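Long-range contacts in aminotransferase TlmJ (Streptoalloteichus hindustanus, PDB 5UID), which probably transfers amino groups between substrates with pyridoxal 5'-phosphate as cofactor, as other aminotransferases of the DegT/DnrJ/EryC1 family do: residues R287-L292 with F302-M307; L189-G194 with D249-I254; R209-L214 with V238-R243; L111-D116 with V142-L147; E63-S68 with V88-A93. All blocks are in the same frame, centred on the assembly; numbering follows the deposited sequence.

Along the chain interaction 5 comes first, then interaction 4; interaction 2 closes a longer loop inside which interaction 3 is nested, and interaction 1 follows last. Helices 61-72, 88-95 and 141-151, of interactions 5 and 4, connect strands of the seven-stranded sheet. Helix 249-280 begins in interaction 2 and shortly precedes residues 287-292; the centres of interactions 1 and 2 are about 30 Å apart. Interactions 3 and 5, centres about 16 Å apart, touch through the salt bridge of Arg-243 with Glu-63. Interactions 1 and 4, about 20 Å apart between centres, meet where Trp-304 packs on Leu-111. The cofactor pocket of interaction 2 and the contacts of 3 and 5 all lie at the subunit interface.

Interaction 1 (R287-L292 with F302-M307); sequences RCPPPL and FYWVRM. With SO4 (sulfate ion), chain H; SO4 (sulfate ion), chain F.
Arg-287 and Arg-306 form one antiparallel, hydrogen-bonded pair: Arg-287 N donates to Arg-306 O (2.9 Å) and Arg-306 N returns a bond to Arg-287 O (3.0 Å). The bridge lies along the edge of strand 303-306 whose other edge pairs with strand 355-358; the touching spans, 287-290 and 303-306, run 126° apart, and the pairing stops at this single bridge. Pro-289, without an N-H to satisfy, fills the corner between two aromatic rings. Its CD sits over a face of Tyr-303, 3.8 Å from the ring centroid, and its CB over the six-membered ring of Trp-304, 4.0 Å from that centroid, both as CH-pi contacts. Outside the contact, Asp-277 holds Tyr-303 OH and Ala-109 O holds Trp-304 NE1. The Arg-306 chain, bent at chi3 (-76°), turns its guanidinium back over the loop, where Arg-287 CB covers one face and NH2 donates to Cys-288 O (3.0 Å). One sulfate takes Arg-306 NH1 on its O3 (2.9 Å) and NH2 on its O4; another receives Cys-288 N on its O4 (3.1 Å), with Arg-287 NH1 2.9 Å from its O3. The patch thus suits anions, although these sulfates probably came from the crystallisation liquor.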
# COMPACT_ATOMS: atom_id res chain seq x y z
N ARG A 287 -26.77 -13.53 -24.53
CA ARG A 287 -27.01 -12.10 -24.68
C ARG A 287 -25.69 -11.36 -24.51
O ARG A 287 -25.10 -11.38 -23.43
CB ARG A 287 -28.05 -11.61 -23.67
CG ARG A 287 -29.49 -11.75 -24.15
CD ARG A 287 -29.82 -10.67 -25.17
NE ARG A 287 -31.06 -10.94 -25.89
CZ ARG A 287 -31.61 -10.10 -26.76
NH1 ARG A 287 -31.03 -8.93 -27.02
NH2 ARG A 287 -32.75 -10.42 -27.37
N CYS A 288 -25.24 -10.72 -25.58
CA CYS A 288 -24.04 -9.90 -25.54
C CYS A 288 -24.34 -8.61 -24.78
O CYS A 288 -25.51 -8.30 -24.50
CB CYS A 288 -23.56 -9.62 -26.96
SG CYS A 288 -23.04 -11.11 -27.84
N PRO A 289 -23.32 -7.84 -24.42
CA PRO A 289 -23.56 -6.56 -23.72
C PRO A 289 -24.45 -5.65 -24.55
O PRO A 289 -24.35 -5.62 -25.78
CB PRO A 289 -22.15 -5.97 -23.57
CG PRO A 289 -21.26 -7.15 -23.54
CD PRO A 289 -21.88 -8.16 -24.47
N PRO A 290 -25.35 -4.90 -23.90
CA PRO A 290 -26.15 -3.93 -24.64
C PRO A 290 -25.26 -2.83 -25.19
O PRO A 290 -24.18 -2.56 -24.65
CB PRO A 290 -27.12 -3.39 -23.58
CG PRO A 290 -26.42 -3.60 -22.29
CD PRO A 290 -25.63 -4.87 -22.46
N PRO A 291 -25.67 -2.17 -26.27
CA PRO A 291 -24.82 -1.14 -26.88
C PRO A 291 -24.62 0.05 -25.95
O PRO A 291 -25.44 0.33 -25.08
CB PRO A 291 -25.58 -0.74 -28.14
CG PRO A 291 -27.00 -1.07 -27.84
CD PRO A 291 -26.96 -2.30 -26.98
N LEU A 292 -23.50 0.73 -26.15
CA LEU A 292 -23.23 1.95 -25.40
C LEU A 292 -24.26 3.01 -25.76
O LEU A 292 -24.59 3.19 -26.94
CB LEU A 292 -21.82 2.46 -25.70
CG LEU A 292 -20.67 1.77 -24.98
CD1 LEU A 292 -19.35 2.21 -25.59
CD2 LEU A 292 -20.71 2.09 -23.50
N PHE A 302 -14.68 -5.27 -19.03
CA PHE A 302 -15.37 -6.55 -19.04
C PHE A 302 -16.08 -6.75 -20.37
O PHE A 302 -16.59 -5.80 -20.97
CB PHE A 302 -16.43 -6.66 -17.93
CG PHE A 302 -15.88 -6.61 -16.54
CD1 PHE A 302 -14.66 -7.21 -16.23
CD2 PHE A 302 -16.59 -5.99 -15.52
CE1 PHE A 302 -14.17 -7.17 -14.94
CE2 PHE A 302 -16.09 -5.95 -14.23
CZ PHE A 302 -14.88 -6.54 -13.94
N TYR A 303 -16.13 -8.00 -20.83
CA TYR A 303 -17.08 -8.41 -21.85
C TYR A 303 -17.96 -9.49 -21.21
O TYR A 303 -17.58 -10.66 -21.16
CB TYR A 303 -16.40 -8.93 -23.12
CG TYR A 303 -17.38 -9.09 -24.25
CD1 TYR A 303 -17.66 -8.03 -25.11
CD2 TYR A 303 -18.06 -10.28 -24.45
CE1 TYR A 303 -18.57 -8.17 -26.14
CE2 TYR A 303 -18.97 -10.43 -25.48
CZ TYR A 303 -19.22 -9.37 -26.32
OH TYR A 303 -20.12 -9.50 -27.35
N TRP A 304 -19.12 -9.08 -20.71
CA TRP A 304 -20.01 -9.97 -19.98
C TRP A 304 -21.13 -10.46 -20.89
O TRP A 304 -21.75 -9.67 -21.60
CB TRP A 304 -20.59 -9.26 -18.75
CG TRP A 304 -21.50 -8.09 -19.06
CD1 TRP A 304 -22.86 -8.09 -19.04
CD2 TRP A 304 -21.10 -6.77 -19.43
NE1 TRP A 304 -23.34 -6.85 -19.37
CE2 TRP A 304 -22.28 -6.01 -19.62
CE3 TRP A 304 -19.86 -6.14 -19.63
CZ2 TRP A 304 -22.26 -4.67 -19.99
CZ3 TRP A 304 -19.84 -4.81 -20.00
CH2 TRP A 304 -21.03 -4.09 -20.17
N VAL A 305 -21.36 -11.77 -20.87
CA VAL A 305 -22.45 -12.38 -21.60
C VAL A 305 -23.43 -12.96 -20.59
O VAL A 305 -23.04 -13.37 -19.49
CB VAL A 305 -21.96 -13.46 -22.59
CG1 VAL A 305 -21.18 -12.82 -23.73
CG2 VAL A 305 -21.10 -14.48 -21.86
N ARG A 306 -24.70 -13.00 -20.98
CA ARG A 306 -25.77 -13.47 -20.11
C ARG A 306 -26.40 -14.73 -20.69
O ARG A 306 -26.61 -14.83 -21.91
CB ARG A 306 -26.83 -12.39 -19.91
CG ARG A 306 -26.38 -11.23 -19.04
CD ARG A 306 -27.30 -10.04 -19.22
NE ARG A 306 -27.04 -9.36 -20.49
CZ ARG A 306 -27.97 -8.72 -21.20
NH1 ARG A 306 -29.22 -8.68 -20.78
NH2 ARG A 306 -27.63 -8.12 -22.34
N MSE A 307 -26.71 -15.68 -19.82
CA MSE A 307 -27.34 -16.93 -20.23
C MSE A 307 -28.20 -17.48 -19.10
O MSE A 307 -28.24 -16.90 -18.01
CB MSE A 307 -26.27 -17.94 -20.65
CG MSE A 307 -25.33 -18.36 -19.54
SE MSE A 307 -23.64 -19.08 -20.20
CE MSE A 307 -22.69 -17.41 -20.53
S SO4 H . -27.37 -9.93 -28.83
O1 SO4 H . -28.06 -10.27 -30.07
O2 SO4 H . -26.52 -8.77 -29.05
O3 SO4 H . -28.36 -9.61 -27.81
O4 SO4 H . -26.56 -11.06 -28.39
S SO4 F . -30.85 -6.63 -23.43
O1 SO4 F . -31.85 -6.42 -24.47
O2 SO4 F . -31.18 -5.82 -22.26
O3 SO4 F . -30.84 -8.04 -23.05
O4 SO4 F . -29.53 -6.25 -23.93
O HOH W 1 -24.44 -9.55 -21.79

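Interaction 2 (L189-G194 with D249-I254); sequences LVTGDG and DVAASI. With PLP (pyridoxal-5'-phosphate), chain J.
Thr-191 turns its side chain toward Ala-251 and Ile-254, on the first turns of helix 249-280, in the cofactor pocket of a fold-type I aminotransferase. Residues 189-194 belong to the loop that follows Lys-187, the predicted Schiff-base lysine. The two branches of Thr-191 do different work. With OG1 set between the backbone N and the carbonyl carbon (chi1 67°), the hydroxyl donates to Asp-193 O (2.9 Å), approaching from above the carbonyl plane, while CG2 rests on Ala-251 O (3.5 Å). The small methyl of Ala-251 suits a place between the Thr-191 turn and O4A of the cofactor. Ile-254 also splits its roles: CG2 packs beside Val-190 O (3.6 Å), and the other branch runs to the cofactor. With an alanine here in place of Thr-191, OG1 and CG2 are lost, which would probably leave Asp-193 O without this donor, the turn freer to shift, and a gap against Ala-251. That turn matters because Thr-191 O accepts a short bond from O3 of the cofactor (2.6 Å). Gly-192 is apt beside it, since a CB there would collide with the same O3. The Asp-193 carboxylate makes a salt bridge to Arg-244 and a hydrogen bond to Asn-248, both of the second subunit. Val-250 CG1 meets the cofactor methyl C2A at 3.5 Å, close to where Ile-254 CD1 arrives (3.6 Å).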
# COMPACT_ATOMS: atom_id res chain seq x y z
N LEU A 189 -4.62 0.31 -17.25
CA LEU A 189 -3.38 1.02 -16.94
C LEU A 189 -2.80 0.38 -15.69
O LEU A 189 -3.38 0.50 -14.60
CB LEU A 189 -3.65 2.51 -16.75
CG LEU A 189 -2.51 3.53 -16.77
CD1 LEU A 189 -3.07 4.95 -16.86
CD2 LEU A 189 -1.60 3.42 -15.55
N VAL A 190 -1.67 -0.31 -15.82
CA VAL A 190 -1.14 -1.16 -14.77
C VAL A 190 0.24 -0.68 -14.36
O VAL A 190 1.12 -0.51 -15.21
CB VAL A 190 -1.10 -2.64 -15.20
CG1 VAL A 190 -0.43 -3.48 -14.13
CG2 VAL A 190 -2.50 -3.14 -15.49
N THR A 191 0.43 -0.46 -13.06
CA THR A 191 1.73 -0.13 -12.48
C THR A 191 2.13 -1.15 -11.42
O THR A 191 2.88 -0.84 -10.50
CB THR A 191 1.72 1.27 -11.88
OG1 THR A 191 0.85 1.30 -10.74
CG2 THR A 191 1.22 2.28 -12.90
N GLY A 192 1.62 -2.38 -11.54
CA GLY A 192 1.80 -3.38 -10.50
C GLY A 192 0.79 -3.17 -9.39
O GLY A 192 -0.21 -3.89 -9.28
N ASP A 193 1.04 -2.17 -8.55
CA ASP A 193 0.05 -1.64 -7.63
C ASP A 193 0.08 -0.13 -7.72
O ASP A 193 1.12 0.47 -7.98
CB ASP A 193 0.30 -2.10 -6.18
CG ASP A 193 -0.34 -3.44 -5.88
OD1 ASP A 193 -1.52 -3.64 -6.23
OD2 ASP A 193 0.35 -4.30 -5.28
N GLY A 194 -1.09 0.49 -7.52
CA GLY A 194 -1.19 1.93 -7.64
C GLY A 194 -2.61 2.43 -7.62
O GLY A 194 -3.53 1.76 -8.11
N ASP A 249 7.97 6.54 -6.99
CA ASP A 249 8.35 6.99 -8.32
C ASP A 249 8.60 5.85 -9.29
O ASP A 249 8.58 6.06 -10.50
CB ASP A 249 9.59 7.89 -8.26
CG ASP A 249 9.24 9.36 -8.07
OD1 ASP A 249 8.08 9.66 -7.72
OD2 ASP A 249 10.12 10.21 -8.30
N VAL A 250 8.87 4.64 -8.79
CA VAL A 250 9.00 3.50 -9.69
C VAL A 250 7.65 3.19 -10.33
O VAL A 250 7.54 3.08 -11.56
CB VAL A 250 9.57 2.28 -8.94
CG1 VAL A 250 9.95 1.19 -9.92
CG2 VAL A 250 10.76 2.69 -8.10
N ALA A 251 6.61 3.07 -9.51
CA ALA A 251 5.27 2.84 -10.05
C ALA A 251 4.79 4.02 -10.87
O ALA A 251 4.15 3.84 -11.92
CB ALA A 251 4.30 2.55 -8.90
N ALA A 252 5.10 5.24 -10.43
CA ALA A 252 4.65 6.43 -11.15
C ALA A 252 5.28 6.51 -12.54
O ALA A 252 4.61 6.89 -13.51
CB ALA A 252 4.95 7.69 -10.34
N SER A 253 6.56 6.16 -12.65
CA SER A 253 7.21 6.21 -13.96
C SER A 253 6.62 5.18 -14.91
O SER A 253 6.50 5.43 -16.11
CB SER A 253 8.72 6.00 -13.81
OG SER A 253 9.02 4.66 -13.47
N ILE A 254 6.24 4.01 -14.38
CA ILE A 254 5.49 3.05 -15.18
C ILE A 254 4.15 3.63 -15.60
O ILE A 254 3.69 3.42 -16.73
CB ILE A 254 5.33 1.73 -14.41
CG1 ILE A 254 6.70 1.11 -14.12
CG2 ILE A 254 4.45 0.75 -15.17
CD1 ILE A 254 6.61 -0.19 -13.34
N1 PLP J . 8.21 -1.18 -7.81
C2 PLP J . 7.29 -1.41 -8.81
C2A PLP J . 7.74 -1.50 -10.23
C3 PLP J . 5.95 -1.56 -8.51
O3 PLP J . 5.05 -1.79 -9.52
C4 PLP J . 5.49 -1.48 -7.19
C4A PLP J . 4.07 -1.02 -7.02
O4A PLP J . 3.79 0.02 -6.42
C5 PLP J . 6.43 -1.24 -6.18
C6 PLP J . 7.78 -1.10 -6.50
C5A PLP J . 6.03 -1.15 -4.73
O4P PLP J . 5.11 -2.17 -4.39

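Interaction 3 (R209-L214 with V238-R243); sequences RKLASL and VTAFGR
Leu-214 and Gly-242 come within 4.2 Å of each other, CA to CA, where the chain leaves the C-terminal end of helix 202-212 and meets a loop bent by an inverse gamma turn centred on Phe-241. The polar contacts are between backbones and are modest. Leu-214, whose positive phi (64°) swings the chain out of the helix, gives its N-H to Arg-243 O in a weak bond (3.0 Å), and its CA makes a C-H...O contact to Gly-242 O (3.4 Å). A water links the segments as well, donating to Leu-211 O (2.8 Å) and weakly accepting from Arg-243 N. Glycine suits position 242 because a CB there would clash with Leu-211 O. Apolar packing comes from Leu-211: with CG anti to the backbone N (chi1 -176°), it carries CD1 onto Ala-240 CB (3.7 Å) and over Gly-242 CA (3.9 Å); Ala-240 and Gly-242, small at this point, give it room. At the more exposed rim the Lys-210 chain crosses Thr-239 at about a right angle, its CE 3.6 Å from Thr-239 OG1, a hydroxyl bonded to Gly-215 O. Charge pairing lies outside the two segments. Arg-243 turns away from the helix end to make salt bridges with Glu-63 and Glu-70, which probably offset its closeness to Arg-243 of the second subunit. From that subunit Asn-92 adds a further bond, its ND2 donating to Gly-242 O.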
# COMPACT_ATOMS: atom_id res chain seq x y z
N ARG A 209 -3.68 14.58 0.84
CA ARG A 209 -2.23 14.45 0.75
C ARG A 209 -1.60 14.30 2.12
O ARG A 209 -0.68 13.50 2.31
CB ARG A 209 -1.65 15.67 0.02
CG ARG A 209 -1.99 15.73 -1.45
CD ARG A 209 -1.34 16.92 -2.14
NE ARG A 209 -1.60 16.91 -3.58
CZ ARG A 209 -2.59 17.56 -4.16
NH1 ARG A 209 -3.43 18.29 -3.44
NH2 ARG A 209 -2.75 17.48 -5.48
N LYS A 210 -2.08 15.07 3.10
CA LYS A 210 -1.55 14.96 4.46
C LYS A 210 -1.95 13.64 5.10
O LYS A 210 -1.12 12.94 5.68
CB LYS A 210 -2.02 16.14 5.30
CG LYS A 210 -1.32 17.45 4.99
CD LYS A 210 -2.00 18.62 5.68
CE LYS A 210 -2.17 18.37 7.17
NZ LYS A 210 -2.90 19.48 7.84
N LEU A 211 -3.23 13.28 4.99
CA LEU A 211 -3.70 12.03 5.59
C LEU A 211 -2.99 10.82 4.99
O LEU A 211 -2.64 9.88 5.70
CB LEU A 211 -5.22 11.90 5.42
CG LEU A 211 -5.87 10.68 6.07
CD1 LEU A 211 -5.61 10.68 7.57
CD2 LEU A 211 -7.36 10.65 5.78
N ALA A 212 -2.76 10.84 3.67
CA ALA A 212 -2.02 9.75 3.04
C ALA A 212 -0.57 9.69 3.49
O ALA A 212 0.05 8.62 3.42
CB ALA A 212 -2.08 9.88 1.51
N SER A 213 -0.01 10.81 3.95
CA SER A 213 1.36 10.85 4.47
C SER A 213 1.38 10.84 5.99
O SER A 213 1.99 11.70 6.62
CB SER A 213 2.08 12.08 3.92
OG SER A 213 2.36 11.94 2.54
N LEU A 214 0.71 9.85 6.59
CA LEU A 214 0.73 9.60 8.03
C LEU A 214 0.12 10.75 8.83
O LEU A 214 0.37 10.86 10.04
CB LEU A 214 2.16 9.32 8.52
CG LEU A 214 2.83 8.07 7.94
CD1 LEU A 214 4.33 8.26 7.85
CD2 LEU A 214 2.50 6.85 8.79
N VAL A 238 1.38 16.11 13.97
CA VAL A 238 0.44 15.08 13.54
C VAL A 238 -0.97 15.64 13.67
O VAL A 238 -1.41 15.99 14.77
CB VAL A 238 0.60 13.79 14.36
CG1 VAL A 238 -0.46 12.78 13.97
CG2 VAL A 238 2.00 13.21 14.17
N THR A 239 -1.67 15.73 12.54
CA THR A 239 -3.04 16.22 12.50
C THR A 239 -4.07 15.10 12.35
O THR A 239 -5.27 15.36 12.46
CB THR A 239 -3.22 17.22 11.35
OG1 THR A 239 -3.08 16.53 10.10
CG2 THR A 239 -2.18 18.32 11.44
N ALA A 240 -3.62 13.88 12.09
CA ALA A 240 -4.50 12.73 11.95
C ALA A 240 -3.66 11.47 12.08
O ALA A 240 -2.51 11.44 11.63
CB ALA A 240 -5.24 12.75 10.61
N PHE A 241 -4.23 10.44 12.70
CA PHE A 241 -3.53 9.17 12.91
C PHE A 241 -3.55 8.34 11.62
O PHE A 241 -4.07 7.23 11.56
CB PHE A 241 -4.16 8.42 14.07
CG PHE A 241 -4.18 9.20 15.36
CD1 PHE A 241 -3.05 9.86 15.81
CD2 PHE A 241 -5.34 9.29 16.11
CE1 PHE A 241 -3.06 10.58 16.99
CE2 PHE A 241 -5.37 10.01 17.29
CZ PHE A 241 -4.23 10.66 17.73
N GLY A 242 -2.94 8.92 10.57
CA GLY A 242 -3.03 8.32 9.26
C GLY A 242 -2.03 7.20 9.03
O GLY A 242 -0.99 7.11 9.68
N ARG A 243 -2.39 6.33 8.09
CA ARG A 243 -1.49 5.29 7.61
C ARG A 243 -0.51 5.90 6.60
O ARG A 243 -0.50 7.11 6.37
CB ARG A 243 -2.28 4.13 7.00
CG ARG A 243 -3.23 3.45 7.96
CD ARG A 243 -4.07 2.38 7.27
NE ARG A 243 -4.85 2.94 6.17
CZ ARG A 243 -6.06 3.47 6.31
NH1 ARG A 243 -6.63 3.52 7.51
NH2 ARG A 243 -6.70 3.95 5.25
O HOH W 2 -3.61 7.27 5.50

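Interaction 4 (L111-D116 with V142-L147); sequences LNPTAD and VAIAEL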
# COMPACT_ATOMS: atom_id res chain seq x y z
N LEU A 111 -25.59 -4.59 -15.13
CA LEU A 111 -25.00 -4.72 -13.80
C LEU A 111 -24.62 -3.37 -13.19
O LEU A 111 -23.77 -3.30 -12.30
CB LEU A 111 -23.79 -5.67 -13.82
CG LEU A 111 -24.11 -7.15 -14.06
CD1 LEU A 111 -24.28 -7.47 -15.54
CD2 LEU A 111 -23.05 -8.05 -13.43
N ASN A 112 -25.24 -2.29 -13.67
CA ASN A 112 -25.11 -0.95 -13.12
C ASN A 112 -26.42 -0.52 -12.48
O ASN A 112 -27.50 -0.92 -12.93
CB ASN A 112 -24.72 0.08 -14.20
CG ASN A 112 -23.22 0.26 -14.33
OD1 ASN A 112 -22.47 0.06 -13.37
ND2 ASN A 112 -22.77 0.65 -15.51
N PRO A 113 -26.37 0.29 -11.43
CA PRO A 113 -27.60 0.81 -10.83
C PRO A 113 -28.11 2.03 -11.57
O PRO A 113 -27.34 2.82 -12.13
CB PRO A 113 -27.17 1.17 -9.41
CG PRO A 113 -25.73 1.56 -9.56
CD PRO A 113 -25.17 0.66 -10.64
N THR A 114 -29.43 2.16 -11.60
CA THR A 114 -30.05 3.38 -12.10
C THR A 114 -30.14 4.41 -10.98
O THR A 114 -29.90 4.12 -9.81
CB THR A 114 -31.44 3.08 -12.66
OG1 THR A 114 -32.33 2.74 -11.59
CG2 THR A 114 -31.39 1.93 -13.65
N ALA A 115 -30.50 5.64 -11.36
CA ALA A 115 -30.76 6.66 -10.36
C ALA A 115 -31.93 6.28 -9.47
O ALA A 115 -31.96 6.63 -8.28
CB ALA A 115 -31.01 8.01 -11.03
N ASP A 116 -32.91 5.55 -10.02
CA ASP A 116 -34.05 5.11 -9.21
C ASP A 116 -33.63 4.06 -8.19
O ASP A 116 -34.16 4.03 -7.07
CB ASP A 116 -35.15 4.55 -10.12
CG ASP A 116 -35.87 5.64 -10.89
OD1 ASP A 116 -35.94 6.78 -10.38
OD2 ASP A 116 -36.37 5.36 -12.00
N VAL A 142 -24.83 10.15 -14.97
CA VAL A 142 -25.24 11.55 -14.96
C VAL A 142 -26.46 11.76 -14.07
O VAL A 142 -26.50 12.68 -13.25
CB VAL A 142 -25.50 12.04 -16.40
CG1 VAL A 142 -26.12 13.44 -16.38
CG2 VAL A 142 -24.21 12.05 -17.19
N ALA A 143 -27.48 10.91 -14.23
CA ALA A 143 -28.67 11.03 -13.39
C ALA A 143 -28.35 10.72 -11.93
O ALA A 143 -28.92 11.35 -11.03
CB ALA A 143 -29.78 10.12 -13.91
N ILE A 144 -27.46 9.77 -11.68
CA ILE A 144 -27.05 9.46 -10.31
C ILE A 144 -26.37 10.66 -9.68
O ILE A 144 -26.67 11.04 -8.54
CB ILE A 144 -26.15 8.21 -10.29
CG1 ILE A 144 -26.97 6.96 -10.62
CG2 ILE A 144 -25.46 8.06 -8.94
CD1 ILE A 144 -26.13 5.71 -10.82
N ALA A 145 -25.45 11.29 -10.42
CA ALA A 145 -24.76 12.47 -9.91
C ALA A 145 -25.74 13.61 -9.66
O ALA A 145 -25.63 14.33 -8.66
CB ALA A 145 -23.66 12.90 -10.87
N GLU A 146 -26.71 13.78 -10.56
CA GLU A 146 -27.71 14.83 -10.37
C GLU A 146 -28.57 14.57 -9.15
O GLU A 146 -28.91 15.49 -8.40
CB GLU A 146 -28.57 14.97 -11.63
CG GLU A 146 -29.65 16.03 -11.53
CD GLU A 146 -29.08 17.41 -11.24
OE1 GLU A 146 -27.96 17.71 -11.71
OE2 GLU A 146 -29.75 18.19 -10.53
N LEU A 147 -28.94 13.30 -8.92
CA LEU A 147 -29.72 12.95 -7.74
C LEU A 147 -28.96 13.27 -6.46
O LEU A 147 -29.51 13.88 -5.53
CB LEU A 147 -30.10 11.47 -7.78
CG LEU A 147 -30.61 10.85 -6.48
CD1 LEU A 147 -31.96 11.42 -6.10
CD2 LEU A 147 -30.67 9.34 -6.60
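Ala-115, the first residue of helix 115-119, is the small bump that lets this helix start lie almost against helix 141-151: its CA is only 4.6 Å from that of Ile-144. The methyl of Ala-115 settles on the surface between Ala-143 and Ile-144, with its CB 3.8 Å from Ala-143 CB and 4.2 Å from Ile-144 CG1. Two alanines suit so close an approach, because neither carries atoms beyond CB. Ile-144 supplies the bump in the other direction. CG1 lies beside the backbone N (chi1 -70°) and the chain then runs out extended, so that CG1 covers Ala-115 CA (3.8 Å) and CD1 slides into the shallow hollow at Pro-113, against Pro-113 O (3.4 Å), with the ring's CG farther off (4.4 Å). One turn later Leu-147 closes the far side, setting CD2 against Ala-115 O (3.4 Å). The contact between the segments is entirely one of packing, while polar fixing comes from close by: Thr-114 is the N-cap of helix 115-119, its OG1 accepting from His-117 N, and Asp-140 accepts from Ala-115 N. Pro-113 also rests on Val-131 of strand 126-132. Helix 141-151 thereby leans on the short helix that precedes this strand, while itself forming the helical connection of the beta-alpha-beta unit that joins the neighbouring parallel strands 126-132 and 155-158.

Interaction 5 (E63-S68 with V88-A93); sequences EGLFLS and VGAANA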
# COMPACT_ATOMS: atom_id res chain seq x y z
N GLU A 63 -7.26 1.62 -0.84
CA GLU A 63 -6.80 2.64 0.10
C GLU A 63 -7.43 3.99 -0.23
O GLU A 63 -7.80 4.74 0.68
CB GLU A 63 -5.28 2.73 0.06
CG GLU A 63 -4.70 3.66 1.10
CD GLU A 63 -4.84 3.12 2.51
OE1 GLU A 63 -5.07 1.90 2.68
OE2 GLU A 63 -4.71 3.92 3.46
N GLY A 64 -7.57 4.31 -1.52
CA GLY A 64 -8.27 5.52 -1.89
C GLY A 64 -9.73 5.51 -1.47
O GLY A 64 -10.28 6.55 -1.11
N LEU A 65 -10.37 4.34 -1.49
CA LEU A 65 -11.75 4.25 -1.04
C LEU A 65 -11.85 4.42 0.47
O LEU A 65 -12.73 5.13 0.97
CB LEU A 65 -12.36 2.91 -1.47
CG LEU A 65 -12.64 2.73 -2.97
CD1 LEU A 65 -12.88 1.27 -3.30
CD2 LEU A 65 -13.83 3.58 -3.41
N PHE A 66 -10.95 3.77 1.22
CA PHE A 66 -10.92 3.95 2.67
C PHE A 66 -10.67 5.40 3.04
O PHE A 66 -11.30 5.93 3.96
CB PHE A 66 -9.86 3.04 3.30
CG PHE A 66 -10.36 1.68 3.68
CD1 PHE A 66 -10.58 0.71 2.72
CD2 PHE A 66 -10.59 1.36 5.01
CE1 PHE A 66 -11.04 -0.55 3.07
CE2 PHE A 66 -11.05 0.11 5.37
CZ PHE A 66 -11.27 -0.85 4.40
N LEU A 67 -9.74 6.06 2.35
CA LEU A 67 -9.43 7.45 2.65
C LEU A 67 -10.64 8.35 2.41
O LEU A 67 -10.91 9.26 3.21
CB LEU A 67 -8.24 7.93 1.82
CG LEU A 67 -6.86 7.39 2.19
CD1 LEU A 67 -5.82 7.86 1.18
CD2 LEU A 67 -6.48 7.82 3.60
N SER A 68 -11.38 8.11 1.33
CA SER A 68 -12.51 8.97 1.02
C SER A 68 -13.59 8.88 2.09
O SER A 68 -14.19 9.90 2.47
CB SER A 68 -13.09 8.62 -0.36
OG SER A 68 -13.69 7.34 -0.34
N VAL A 88 -15.48 -5.42 -3.09
CA VAL A 88 -15.57 -5.69 -1.66
C VAL A 88 -14.88 -4.61 -0.84
O VAL A 88 -15.31 -4.29 0.27
CB VAL A 88 -15.00 -7.10 -1.35
CG1 VAL A 88 -13.54 -7.20 -1.79
CG2 VAL A 88 -15.15 -7.43 0.13
N GLY A 89 -13.81 -4.02 -1.38
CA GLY A 89 -13.10 -2.98 -0.65
C GLY A 89 -13.92 -1.72 -0.45
O GLY A 89 -13.69 -0.99 0.51
N ALA A 90 -14.87 -1.46 -1.34
CA ALA A 90 -15.74 -0.30 -1.17
C ALA A 90 -16.66 -0.48 0.03
O ALA A 90 -16.86 0.46 0.81
CB ALA A 90 -16.56 -0.06 -2.44
N ALA A 91 -17.23 -1.67 0.19
CA ALA A 91 -18.09 -1.92 1.34
C ALA A 91 -17.27 -2.00 2.63
O ALA A 91 -17.73 -1.54 3.68
CB ALA A 91 -18.89 -3.21 1.14
N ASN A 92 -16.07 -2.57 2.56
CA ASN A 92 -15.20 -2.62 3.73
C ASN A 92 -14.80 -1.21 4.17
O ASN A 92 -14.70 -0.94 5.37
CB ASN A 92 -13.96 -3.46 3.44
CG ASN A 92 -14.24 -4.96 3.52
OD1 ASN A 92 -15.37 -5.38 3.73
ND2 ASN A 92 -13.19 -5.76 3.34
N ALA A 93 -14.58 -0.31 3.21
CA ALA A 93 -14.24 1.07 3.56
C ALA A 93 -15.36 1.74 4.35
O ALA A 93 -15.10 2.63 5.16
CB ALA A 93 -13.93 1.87 2.29
O HOH W 3 -12.59 4.09 5.61
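The Phe-66 ring lies flat over Ala-93: Ala-93 CA stands 3.5 Å from the ring centroid and only 8° off the normal, a CH-pi contact over the middle of one face. Ala-93 CB touches Phe-66 CD1 (3.6 Å). Nearer the far end of the ring, CZ meets Asn-92 C (3.6 Å) and CE1 reaches Gly-89 O (3.7 Å), both obliquely. Arg-243, of this chain and of the second subunit alike, also packs against Phe-66. In the alpha/beta large domain of this fold-type I aminotransferase, the small Gly-89, Ala-90 and Ala-93 let two helices pack together, segments 63-68 and 88-93 running nearly parallel with axes 8.5 Å apart and crossing at -26°. Leu-65 fills the other side of this seam, its CD1 against Ala-90 CA (3.9 Å). An alanine here in place of Phe-66 would probably open a gap beside Ala-93 and Asn-92. Asn-92 OD1 pairs with Tyr-339. A water donates to both Phe-66 O (2.8 Å) and Ala-93 O (2.9 Å).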